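Local coordinates for iminosuccinate reductase (PDB 6RQA), which catalyses the NADH-dependent reduction of iminosuccinate to L-aspartate, regenerating the amino-group donor of the beta-hydroxyaspartate cycle, at residues Ile177-His182 against Ser223-Asn228; Thr235-Met240 against Gln248-Ala253; Ala253-Ala258 against Ile271-His276. All blocks are in the same frame, centred on the assembly; numbering follows the deposited sequence.

Overall arrangement
The three contacts follow one another along the chain of the NAD-binding half, and each is tied to the next. Contact 1, at the adenosine end of the cofactor, and contact 2, which reaches the nicotinamide end through M240, have centres about 10 Å apart. Segments 223-228 and 248-253 probably run bonded side by side: L225 N lies 2.7 Å from E249 O, and L226 O lies 3.0 Å from D251 N. Contacts 2 and 3 are closer, about 7 Å between centres, sharing A253 and helix 252-256. The side chain of E273, in contact 3, is about 9 Å from the bound NAD. It does not touch the cofactor but holds the backbone of 248-250.

Contact 1 (Ile177-His182 against Ser223-Asn228); sequences IGWNPH and SPLLMN. With NAD (nicotinamide-adenine-dinucleotide), chain C.
L225 carries this contact from the 223-228 side, sending one methyl branch toward W179 and P181. Its CD1 stops 3.9 Å from W179 CZ3, arriving at the edge of the indole close to the ring plane, and the two side chains cross at about a right angle. A weaker touch joins the same CD1 to P181 CG at 4.5 Å. The leucine's first torsion of -55° sets CG beside its backbone N and anti to the carbonyl carbon, and the chain then extends to CD1; a branched aliphatic residue suits a place that meets a ring edge and also L205 of helix 205-211.

Across from it, W179 ends strand 175-179, the second strand of the Rossmann fold, and the loop that follows grips the adenosine ribose, as is usual in this fold. The W179 ring has P181 N 3.7 Å above one face, offset toward its rim. N180, a residue that binds NAD+, is oriented by two bonds: OD1 accepts from A156 N, and ND2 donates to H182 O with an N-H...O angle of 146°, the donor tilted 32° from the carbonyl plane. P181 lays CG 3.3 Å from N3A of the adenine, and H182 presents the edge of its ring, in plane, to C2B of the ribose, with ND1 3.4 Å from it.

Next in sequence, L226 is aliphatic as befits a buried site, packing on I154 of strand 150-154 and on L254 of helix 252-256. N228 closes the segment with an amide whose OD1 can take R257 NH1, while its backbone N donates to D251 OD2.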
loop_
_atom_site.group_PDB
_atom_site.type_symbol
_atom_site.label_atom_id
_atom_site.label_comp_id
_atom_site.label_asym_id
_atom_site.label_seq_id
_atom_site.Cartn_x
_atom_site.Cartn_y
_atom_site.Cartn_z
ATOM N N ILE A 177 -12.887 8.709 -36.285
ATOM C CA ILE A 177 -13.895 9.711 -35.955
ATOM C C ILE A 177 -13.874 9.922 -34.449
ATOM O O ILE A 177 -13.690 8.969 -33.681
ATOM C CB ILE A 177 -15.299 9.299 -36.443
ATOM C CG1 ILE A 177 -15.674 7.915 -35.910
ATOM C CG2 ILE A 177 -15.365 9.329 -37.964
ATOM C CD1 ILE A 177 -17.046 7.443 -36.347
ATOM N N GLY A 178 -14.049 11.172 -34.025
ATOM C CA GLY A 178 -13.914 11.511 -32.625
ATOM C C GLY A 178 -15.028 12.424 -32.155
ATOM O O GLY A 178 -15.651 13.147 -32.936
ATOM N N TRP A 179 -15.265 12.374 -30.846
ATOM C CA TRP A 179 -16.225 13.244 -30.184
ATOM C C TRP A 179 -15.709 13.543 -28.785
ATOM O O TRP A 179 -15.110 12.678 -28.139
ATOM C CB TRP A 179 -17.617 12.605 -30.115
ATOM C CG TRP A 179 -18.635 13.453 -29.405
ATOM C CD1 TRP A 179 -19.458 14.388 -29.964
ATOM C CD2 TRP A 179 -18.937 13.441 -28.003
ATOM N NE1 TRP A 179 -20.252 14.958 -28.999
ATOM C CE2 TRP A 179 -19.952 14.394 -27.787
ATOM C CE3 TRP A 179 -18.447 12.718 -26.912
ATOM C CZ2 TRP A 179 -20.486 14.643 -26.524
ATOM C CZ3 TRP A 179 -18.979 12.966 -25.658
ATOM C CH2 TRP A 179 -19.988 13.920 -25.475
ATOM N N ASN A 180 -15.941 14.771 -28.322
ATOM C CA ASN A 180 -15.468 15.204 -27.019
ATOM C C ASN A 180 -16.516 16.108 -26.383
ATOM O O ASN A 180 -17.132 16.927 -27.082
ATOM C CB ASN A 180 -14.132 15.952 -27.130
ATOM C CG ASN A 180 -13.393 16.030 -25.809
ATOM O OD1 ASN A 180 -13.295 15.044 -25.078
ATOM N ND2 ASN A 180 -12.869 17.208 -25.496
ATOM N N PRO A 181 -16.756 15.971 -25.074
ATOM C CA PRO A 181 -17.680 16.904 -24.407
ATOM C C PRO A 181 -17.267 18.357 -24.554
ATOM O O PRO A 181 -18.130 19.238 -24.661
ATOM C CB PRO A 181 -17.643 16.439 -22.944
ATOM C CG PRO A 181 -17.281 14.993 -23.027
ATOM C CD PRO A 181 -16.329 14.880 -24.182
ATOM N N HIS A 182 -15.967 18.632 -24.561
ATOM C CA HIS A 182 -15.454 19.962 -24.864
ATOM C C HIS A 182 -14.826 19.928 -26.250
ATOM O O HIS A 182 -13.724 19.379 -26.410
ATOM C CB HIS A 182 -14.432 20.402 -23.816
ATOM C CG HIS A 182 -14.861 20.124 -22.408
ATOM N ND1 HIS A 182 -14.587 18.936 -21.767
ATOM C CD2 HIS A 182 -15.557 20.877 -21.523
ATOM C CE1 HIS A 182 -15.088 18.970 -20.545
ATOM N NE2 HIS A 182 -15.683 20.136 -20.372
ATOM N N SER A 223 -22.134 11.118 -16.373
ATOM C CA SER A 223 -23.408 11.022 -17.066
ATOM C C SER A 223 -23.242 10.113 -18.273
ATOM O O SER A 223 -22.162 10.072 -18.876
ATOM C CB SER A 223 -23.904 12.406 -17.518
ATOM O OG SER A 223 -25.011 12.301 -18.396
ATOM N N PRO A 224 -24.281 9.364 -18.639
ATOM C CA PRO A 224 -24.186 8.510 -19.830
ATOM C C PRO A 224 -24.011 9.343 -21.092
ATOM O O PRO A 224 -24.765 10.284 -21.347
ATOM C CB PRO A 224 -25.519 7.750 -19.829
ATOM C CG PRO A 224 -26.439 8.590 -19.006
ATOM C CD PRO A 224 -25.574 9.213 -17.952
ATOM N N LEU A 225 -22.998 8.992 -21.883
ATOM C CA LEU A 225 -22.712 9.714 -23.116
ATOM C C LEU A 225 -23.176 8.916 -24.327
ATOM O O LEU A 225 -24.109 9.323 -25.028
ATOM C CB LEU A 225 -21.217 10.021 -23.220
ATOM C CG LEU A 225 -20.599 10.776 -22.043
ATOM C CD1 LEU A 225 -19.110 10.980 -22.268
ATOM C CD2 LEU A 225 -21.300 12.107 -21.831
ATOM N N LEU A 226 -22.529 7.782 -24.585
ATOM C CA LEU A 226 -22.930 6.903 -25.678
ATOM C C LEU A 226 -24.202 6.167 -25.276
ATOM O O LEU A 226 -24.192 5.353 -24.347
ATOM C CB LEU A 226 -21.803 5.929 -26.007
ATOM C CG LEU A 226 -21.959 5.073 -27.266
ATOM C CD1 LEU A 226 -22.066 5.951 -28.505
ATOM C CD2 LEU A 226 -20.796 4.100 -27.394
ATOM N N MET A 227 -25.300 6.459 -25.965
ATOM C CA MET A 227 -26.598 5.910 -25.610
ATOM C C MET A 227 -26.812 4.548 -26.267
ATOM O O MET A 227 -26.040 4.107 -27.122
ATOM C CB MET A 227 -27.712 6.878 -26.005
ATOM C CG MET A 227 -27.605 8.231 -25.324
ATOM S SD MET A 227 -27.441 8.077 -23.535
ATOM C CE MET A 227 -28.980 7.262 -23.120
ATOM N N ASN A 228 -27.891 3.881 -25.851
ATOM C CA ASN A 228 -28.165 2.532 -26.331
ATOM C C ASN A 228 -28.461 2.524 -27.827
ATOM O O ASN A 228 -27.896 1.719 -28.577
ATOM C CB ASN A 228 -29.330 1.926 -25.549
ATOM C CG ASN A 228 -29.612 0.492 -25.945
ATOM O OD1 ASN A 228 -28.702 -0.250 -26.316
ATOM N ND2 ASN A 228 -30.877 0.097 -25.874
HETATM P PA NAD C . -8.233 14.290 -18.803
HETATM O O1A NAD C . -8.948 15.108 -17.764
HETATM O O2A NAD C . -6.990 14.563 -19.587
HETATM O O5B NAD C . -9.436 14.387 -20.049
HETATM C C5B NAD C . -10.659 14.239 -19.439
HETATM C C4B NAD C . -11.729 14.235 -20.501
HETATM O O4B NAD C . -12.960 13.909 -19.884
HETATM C C3B NAD C . -11.823 15.678 -20.985
HETATM O O3B NAD C . -10.945 15.752 -22.060
HETATM C C2B NAD C . -13.293 15.769 -21.412
HETATM O O2B NAD C . -13.488 15.336 -22.715
HETATM C C1B NAD C . -13.986 14.717 -20.456
HETATM N N9A NAD C . -14.656 15.378 -19.330
HETATM C C8A NAD C . -14.133 16.207 -18.320
HETATM N N7A NAD C . -15.062 16.621 -17.459
HETATM C C5A NAD C . -16.255 16.036 -17.920
HETATM C C6A NAD C . -17.594 16.084 -17.450
HETATM N N6A NAD C . -17.890 16.811 -16.336
HETATM N N1A NAD C . -18.586 15.402 -18.108
HETATM C C2A NAD C . -18.208 14.695 -19.220
HETATM N N3A NAD C . -16.987 14.554 -19.781
HETATM C C4A NAD C . -16.021 15.254 -19.091
HETATM O O3 NAD C . -8.364 12.857 -18.077
HETATM P PN NAD C . -7.364 11.742 -18.600
HETATM O O1N NAD C . -7.166 11.524 -20.079
HETATM O O2N NAD C . -6.376 11.741 -17.488
HETATM O O5D NAD C . -8.127 10.183 -18.196
HETATM C C5D NAD C . -9.470 10.361 -18.338
HETATM C C4D NAD C . -10.173 9.226 -17.637
HETATM O O4D NAD C . -9.370 8.035 -17.785
HETATM C C3D NAD C . -10.197 9.573 -16.119
HETATM O O3D NAD C . -11.505 9.381 -15.710
HETATM C C2D NAD C . -9.249 8.524 -15.509
HETATM O O2D NAD C . -9.688 7.995 -14.303
HETATM C C1D NAD C . -9.425 7.393 -16.550
HETATM N N1N NAD C . -8.236 6.453 -16.478
HETATM C C2N NAD C . -8.521 5.123 -16.579
HETATM C C3N NAD C . -7.483 4.195 -16.520
HETATM C C7N NAD C . -7.884 2.762 -16.641
HETATM O O7N NAD C . -7.062 1.853 -16.595
HETATM N N7N NAD C . -9.224 2.511 -16.807
HETATM C C4N NAD C . -6.170 4.637 -16.358
HETATM C C5N NAD C . -5.909 5.998 -16.257
HETATM C C6N NAD C . -6.961 6.920 -16.318
#

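Contact 2 (Thr235-Met240 against Gln248-Ala253); sequences THIAAM and QELDPA. With NAD (nicotinamide-adenine-dinucleotide), chain C.
I237 and L250 meet tip to tip, I237 CG2 lying 4.0 Å from L250 CD2, both buried. A239 CB adds a looser touch, 4.4 Å from L250 CD1, as a small side chain beside the leucine. At 9.1 Å the axes of strands 235-239 and 248-250 are too far apart for backbone pairing, so these antiparallel segments (173°) meet mainly through side chains. Strand 235-239 is the fifth across the parallel Rossmann sheet, and I309 of the neighbouring strand 307-311 packs on both I237 and L250.

E249 brings its carboxylate to the C-terminal end of strand 235-239, where OE1 approaches M240 N to 3.9 Å. The carbonyl O of M240 accepts the carboxamide N7N of NAD at 2.7 Å, with a bent N-H...O angle of 134°. Further out, E273 receives the backbone N-H groups of both E249 and L250.

Three donors, T219 N to OE2 and S217 OG and G241 N to OE1, would stabilise a charge on E249 and fix its rotation; with no basic group among them, that charge would rest on hydrogen bonds. They tie the end of strand 214-217 and the loop after it to G241, next to M240, whose carbonyl helps orient the nicotinamide amide.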
loop_
_atom_site.group_PDB
_atom_site.type_symbol
_atom_site.label_atom_id
_atom_site.label_comp_id
_atom_site.label_asym_id
_atom_site.label_seq_id
_atom_site.Cartn_x
_atom_site.Cartn_y
_atom_site.Cartn_z
ATOM N N THR A 235 -20.012 -3.816 -33.144
ATOM C CA THR A 235 -19.222 -2.778 -32.499
ATOM C C THR A 235 -18.552 -3.346 -31.255
ATOM O O THR A 235 -19.175 -4.086 -30.491
ATOM C CB THR A 235 -20.094 -1.573 -32.117
ATOM O OG1 THR A 235 -20.697 -1.020 -33.294
ATOM C CG2 THR A 235 -19.264 -0.500 -31.429
ATOM N N HIS A 236 -17.282 -3.001 -31.066
ATOM C CA HIS A 236 -16.566 -3.271 -29.826
ATOM C C HIS A 236 -16.304 -1.953 -29.111
ATOM O O HIS A 236 -15.750 -1.021 -29.703
ATOM C CB HIS A 236 -15.247 -3.999 -30.085
ATOM C CG HIS A 236 -14.355 -4.065 -28.884
ATOM N ND1 HIS A 236 -14.743 -4.658 -27.701
ATOM C CD2 HIS A 236 -13.100 -3.600 -28.678
ATOM C CE1 HIS A 236 -13.762 -4.561 -26.820
ATOM N NE2 HIS A 236 -12.754 -3.924 -27.387
ATOM N N ILE A 237 -16.699 -1.880 -27.844
ATOM C CA ILE A 237 -16.586 -0.664 -27.049
ATOM C C ILE A 237 -15.570 -0.921 -25.945
ATOM O O ILE A 237 -15.804 -1.742 -25.049
ATOM C CB ILE A 237 -17.939 -0.236 -26.466
ATOM C CG1 ILE A 237 -18.994 -0.147 -27.571
ATOM C CG2 ILE A 237 -17.806 1.097 -25.742
ATOM C CD1 ILE A 237 -20.381 0.189 -27.066
ATOM N N ALA A 238 -14.442 -0.217 -26.001
ATOM C CA ALA A 238 -13.412 -0.300 -24.967
ATOM C C ALA A 238 -13.635 0.862 -24.004
ATOM O O ALA A 238 -13.118 1.963 -24.197
ATOM C CB ALA A 238 -12.019 -0.273 -25.582
ATOM N N ALA A 239 -14.422 0.610 -22.958
ATOM C CA ALA A 239 -14.729 1.624 -21.954
ATOM C C ALA A 239 -13.589 1.684 -20.946
ATOM O O ALA A 239 -13.415 0.768 -20.137
ATOM C CB ALA A 239 -16.057 1.314 -21.269
ATOM N N MET A 240 -12.811 2.766 -20.989
ATOM C CA MET A 240 -11.629 2.903 -20.153
ATOM C C MET A 240 -11.716 4.031 -19.136
ATOM O O MET A 240 -10.861 4.100 -18.248
ATOM C CB MET A 240 -10.383 3.125 -21.027
ATOM C CG MET A 240 -10.233 2.137 -22.173
ATOM S SD MET A 240 -9.991 0.441 -21.616
ATOM C CE MET A 240 -8.452 0.596 -20.712
ATOM N N GLN A 248 -19.486 7.544 -14.964
ATOM C CA GLN A 248 -20.334 6.860 -15.928
ATOM C C GLN A 248 -20.046 7.400 -17.320
ATOM O O GLN A 248 -19.917 8.612 -17.508
ATOM C CB GLN A 248 -21.819 7.039 -15.589
ATOM C CG GLN A 248 -22.761 6.294 -16.520
ATOM C CD GLN A 248 -24.216 6.525 -16.178
ATOM O OE1 GLN A 248 -24.545 7.386 -15.363
ATOM N NE2 GLN A 248 -25.100 5.755 -16.801
ATOM N N GLU A 249 -19.950 6.493 -18.285
ATOM C CA GLU A 249 -19.747 6.845 -19.684
ATOM C C GLU A 249 -20.845 6.327 -20.596
ATOM O O GLU A 249 -21.226 7.014 -21.546
ATOM C CB GLU A 249 -18.395 6.309 -20.178
ATOM C CG GLU A 249 -17.188 7.102 -19.709
ATOM C CD GLU A 249 -15.897 6.611 -20.335
ATOM O OE1 GLU A 249 -15.707 5.380 -20.422
ATOM O OE2 GLU A 249 -15.075 7.457 -20.751
ATOM N N LEU A 250 -21.368 5.136 -20.330
ATOM C CA LEU A 250 -22.278 4.460 -21.238
ATOM C C LEU A 250 -23.693 4.427 -20.675
ATOM O O LEU A 250 -23.922 4.617 -19.477
ATOM C CB LEU A 250 -21.802 3.031 -21.523
ATOM C CG LEU A 250 -20.796 2.803 -22.656
ATOM C CD1 LEU A 250 -19.548 3.656 -22.494
ATOM C CD2 LEU A 250 -20.426 1.333 -22.730
ATOM N N ASP A 251 -24.643 4.191 -21.568
ATOM C CA ASP A 251 -26.018 3.948 -21.161
ATOM C C ASP A 251 -26.118 2.548 -20.564
ATOM O O ASP A 251 -25.706 1.577 -21.210
ATOM C CB ASP A 251 -26.950 4.090 -22.366
ATOM C CG ASP A 251 -28.418 3.986 -21.998
ATOM O OD1 ASP A 251 -28.745 4.000 -20.794
ATOM O OD2 ASP A 251 -29.253 3.894 -22.922
ATOM N N PRO A 252 -26.626 2.401 -19.336
ATOM C CA PRO A 252 -26.761 1.053 -18.759
ATOM C C PRO A 252 -27.566 0.096 -19.625
ATOM O O PRO A 252 -27.331 -1.118 -19.567
ATOM C CB PRO A 252 -27.452 1.321 -17.416
ATOM C CG PRO A 252 -27.026 2.706 -17.057
ATOM C CD PRO A 252 -26.940 3.457 -18.356
ATOM N N ALA A 253 -28.505 0.603 -20.427
ATOM C CA ALA A 253 -29.227 -0.263 -21.353
ATOM C C ALA A 253 -28.299 -0.806 -22.433
ATOM O O ALA A 253 -28.427 -1.965 -22.846
ATOM C CB ALA A 253 -30.396 0.495 -21.980
HETATM P PA NAD C . -8.233 14.290 -18.803
HETATM O O1A NAD C . -8.948 15.108 -17.764
HETATM O O2A NAD C . -6.990 14.563 -19.587
HETATM O O5B NAD C . -9.436 14.387 -20.049
HETATM C C5B NAD C . -10.659 14.239 -19.439
HETATM C C4B NAD C . -11.729 14.235 -20.501
HETATM O O4B NAD C . -12.960 13.909 -19.884
HETATM C C3B NAD C . -11.823 15.678 -20.985
HETATM O O3B NAD C . -10.945 15.752 -22.060
HETATM C C2B NAD C . -13.293 15.769 -21.412
HETATM O O2B NAD C . -13.488 15.336 -22.715
HETATM C C1B NAD C . -13.986 14.717 -20.456
HETATM N N9A NAD C . -14.656 15.378 -19.330
HETATM C C8A NAD C . -14.133 16.207 -18.320
HETATM N N7A NAD C . -15.062 16.621 -17.459
HETATM C C5A NAD C . -16.255 16.036 -17.920
HETATM C C6A NAD C . -17.594 16.084 -17.450
HETATM N N6A NAD C . -17.890 16.811 -16.336
HETATM N N1A NAD C . -18.586 15.402 -18.108
HETATM C C2A NAD C . -18.208 14.695 -19.220
HETATM N N3A NAD C . -16.987 14.554 -19.781
HETATM C C4A NAD C . -16.021 15.254 -19.091
HETATM O O3 NAD C . -8.364 12.857 -18.077
HETATM P PN NAD C . -7.364 11.742 -18.600
HETATM O O1N NAD C . -7.166 11.524 -20.079
HETATM O O2N NAD C . -6.376 11.741 -17.488
HETATM O O5D NAD C . -8.127 10.183 -18.196
HETATM C C5D NAD C . -9.470 10.361 -18.338
HETATM C C4D NAD C . -10.173 9.226 -17.637
HETATM O O4D NAD C . -9.370 8.035 -17.785
HETATM C C3D NAD C . -10.197 9.573 -16.119
HETATM O O3D NAD C . -11.505 9.381 -15.710
HETATM C C2D NAD C . -9.249 8.524 -15.509
HETATM O O2D NAD C . -9.688 7.995 -14.303
HETATM C C1D NAD C . -9.425 7.393 -16.550
HETATM N N1N NAD C . -8.236 6.453 -16.478
HETATM C C2N NAD C . -8.521 5.123 -16.579
HETATM C C3N NAD C . -7.483 4.195 -16.520
HETATM C C7N NAD C . -7.884 2.762 -16.641
HETATM O O7N NAD C . -7.062 1.853 -16.595
HETATM N N7N NAD C . -9.224 2.511 -16.807
HETATM C C4N NAD C . -6.170 4.637 -16.358
HETATM C C5N NAD C . -5.909 5.998 -16.257
HETATM C C6N NAD C . -6.961 6.920 -16.318
#

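Contact 3 (Ala253-Ala258 against Ile271-His276); sequences ALVARA and IGECQH
This is a small, buried, mainly apolar contact in which V255, on helix 252-256, packs against the turn that leads into helix 275-279, over the NAD-binding Rossmann sheet. Of residues 253-258, V255 alone touches the turn. Its CG1 comes 4.4 Å from C274 SG and its CG2 4.5 Å from E273 CG, so the two methyls of one branched residue divide the turn between them; the rotamer, with chi1 at -178°, is what sends CG1 toward C274 and CG2 toward E273. I260 of strand 259-262 touches both V255 and C274 and joins the same apolar cluster, in which a compact, weakly polar thiol packs well.

The turn is held from within and without. G272 to Q275 form a type I beta turn, and Q275 NE2 donates to G272 O at 2.8 Å with an N-H...O angle of 158°, the acceptor lying in the amide plane. D311 receives the backbone N-H groups of both E273 and C274, one on each carboxylate oxygen.

E273 is apolar only along its stem. Its OE2 bonds to T242 OG1, a residue of the NAD+ site, and to E249 N, while OE1 takes L250 N. A buried carboxylate held by three donors is probably ionised, and, by joining T242 to strand 248-250, E273 acts as a second-shell residue behind the cofactor pocket.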
loop_
_atom_site.group_PDB
_atom_site.type_symbol
_atom_site.label_atom_id
_atom_site.label_comp_id
_atom_site.label_asym_id
_atom_site.label_seq_id
_atom_site.Cartn_x
_atom_site.Cartn_y
_atom_site.Cartn_z
ATOM N N ALA A 253 -28.505 0.603 -20.427
ATOM C CA ALA A 253 -29.227 -0.263 -21.353
ATOM C C ALA A 253 -28.299 -0.806 -22.433
ATOM O O ALA A 253 -28.427 -1.965 -22.846
ATOM C CB ALA A 253 -30.396 0.495 -21.980
ATOM N N LEU A 254 -27.363 0.020 -22.907
ATOM C CA LEU A 254 -26.365 -0.455 -23.861
ATOM C C LEU A 254 -25.445 -1.487 -23.222
ATOM O O LEU A 254 -25.070 -2.476 -23.863
ATOM C CB LEU A 254 -25.558 0.727 -24.399
ATOM C CG LEU A 254 -24.312 0.414 -25.229
ATOM C CD1 LEU A 254 -24.686 -0.297 -26.521
ATOM C CD2 LEU A 254 -23.533 1.687 -25.514
ATOM N N VAL A 255 -25.073 -1.272 -21.959
ATOM C CA VAL A 255 -24.249 -2.239 -21.244
ATOM C C VAL A 255 -24.998 -3.552 -21.054
ATOM O O VAL A 255 -24.386 -4.627 -21.029
ATOM C CB VAL A 255 -23.794 -1.642 -19.898
ATOM C CG1 VAL A 255 -22.882 -2.604 -19.154
ATOM C CG2 VAL A 255 -23.100 -0.305 -20.119
ATOM N N ALA A 256 -26.326 -3.495 -20.939
ATOM C CA ALA A 256 -27.092 -4.700 -20.638
ATOM C C ALA A 256 -27.172 -5.646 -21.831
ATOM O O ALA A 256 -27.264 -6.864 -21.643
ATOM C CB ALA A 256 -28.497 -4.326 -20.164
ATOM N N ARG A 257 -27.138 -5.121 -23.056
ATOM C CA ARG A 257 -27.298 -5.944 -24.247
ATOM C C ARG A 257 -25.967 -6.345 -24.876
ATOM O O ARG A 257 -25.958 -6.912 -25.973
ATOM C CB ARG A 257 -28.173 -5.222 -25.278
ATOM C CG ARG A 257 -27.456 -4.192 -26.140
ATOM C CD ARG A 257 -28.366 -3.723 -27.267
ATOM N NE ARG A 257 -27.639 -3.447 -28.504
ATOM C CZ ARG A 257 -27.286 -2.232 -28.913
ATOM N NH1 ARG A 257 -27.591 -1.168 -28.182
ATOM N NH2 ARG A 257 -26.630 -2.079 -30.055
ATOM N N ALA A 258 -24.852 -6.087 -24.203
ATOM C CA ALA A 258 -23.532 -6.384 -24.736
ATOM C C ALA A 258 -22.887 -7.532 -23.971
ATOM O O ALA A 258 -23.123 -7.715 -22.774
ATOM C CB ALA A 258 -22.626 -5.153 -24.672
ATOM N N ILE A 271 -16.530 -0.182 -9.238
ATOM C CA ILE A 271 -16.005 1.095 -9.711
ATOM C C ILE A 271 -15.966 1.197 -11.227
ATOM O O ILE A 271 -15.739 2.300 -11.751
ATOM C CB ILE A 271 -14.601 1.376 -9.131
ATOM C CG1 ILE A 271 -13.633 0.255 -9.512
ATOM C CG2 ILE A 271 -14.673 1.536 -7.621
ATOM C CD1 ILE A 271 -12.215 0.483 -9.043
ATOM N N GLY A 272 -16.180 0.100 -11.948
ATOM C CA GLY A 272 -16.133 0.110 -13.393
ATOM C C GLY A 272 -17.424 0.611 -14.012
ATOM O O GLY A 272 -18.315 1.139 -13.346
ATOM N N GLU A 273 -17.515 0.435 -15.331
ATOM C CA GLU A 273 -18.691 0.901 -16.060
ATOM C C GLU A 273 -19.922 0.064 -15.735
ATOM O O GLU A 273 -21.049 0.567 -15.806
ATOM C CB GLU A 273 -18.410 0.885 -17.564
ATOM C CG GLU A 273 -19.454 1.596 -18.414
ATOM C CD GLU A 273 -19.604 3.063 -18.052
ATOM O OE1 GLU A 273 -20.752 3.514 -17.859
ATOM O OE2 GLU A 273 -18.574 3.762 -17.957
ATOM N N CYS A 274 -19.730 -1.202 -15.365
ATOM C CA CYS A 274 -20.845 -2.084 -15.039
ATOM C C CYS A 274 -21.502 -1.754 -13.705
ATOM O O CYS A 274 -22.519 -2.376 -13.375
ATOM C CB CYS A 274 -20.372 -3.539 -15.028
ATOM S SG CYS A 274 -19.663 -4.109 -16.586
ATOM N N GLN A 275 -20.964 -0.803 -12.935
ATOM C CA GLN A 275 -21.519 -0.499 -11.621
ATOM C C GLN A 275 -22.955 0.003 -11.692
ATOM O O GLN A 275 -23.698 -0.137 -10.715
ATOM C CB GLN A 275 -20.648 0.538 -10.909
ATOM C CG GLN A 275 -20.734 1.936 -11.505
ATOM C CD GLN A 275 -19.826 2.928 -10.807
ATOM O OE1 GLN A 275 -20.210 3.546 -9.815
ATOM N NE2 GLN A 275 -18.613 3.087 -11.325
ATOM N N HIS A 276 -23.365 0.577 -12.822
ATOM C CA HIS A 276 -24.706 1.130 -12.947
ATOM C C HIS A 276 -25.713 0.094 -13.429
ATOM O O HIS A 276 -26.850 0.067 -12.947
ATOM C CB HIS A 276 -24.686 2.335 -13.888
ATOM C CG HIS A 276 -23.665 3.363 -13.516
ATOM N ND1 HIS A 276 -23.873 4.294 -12.522
ATOM C CD2 HIS A 276 -22.420 3.598 -13.995
ATOM C CE1 HIS A 276 -22.805 5.062 -12.407
ATOM N NE2 HIS A 276 -21.907 4.659 -13.289
#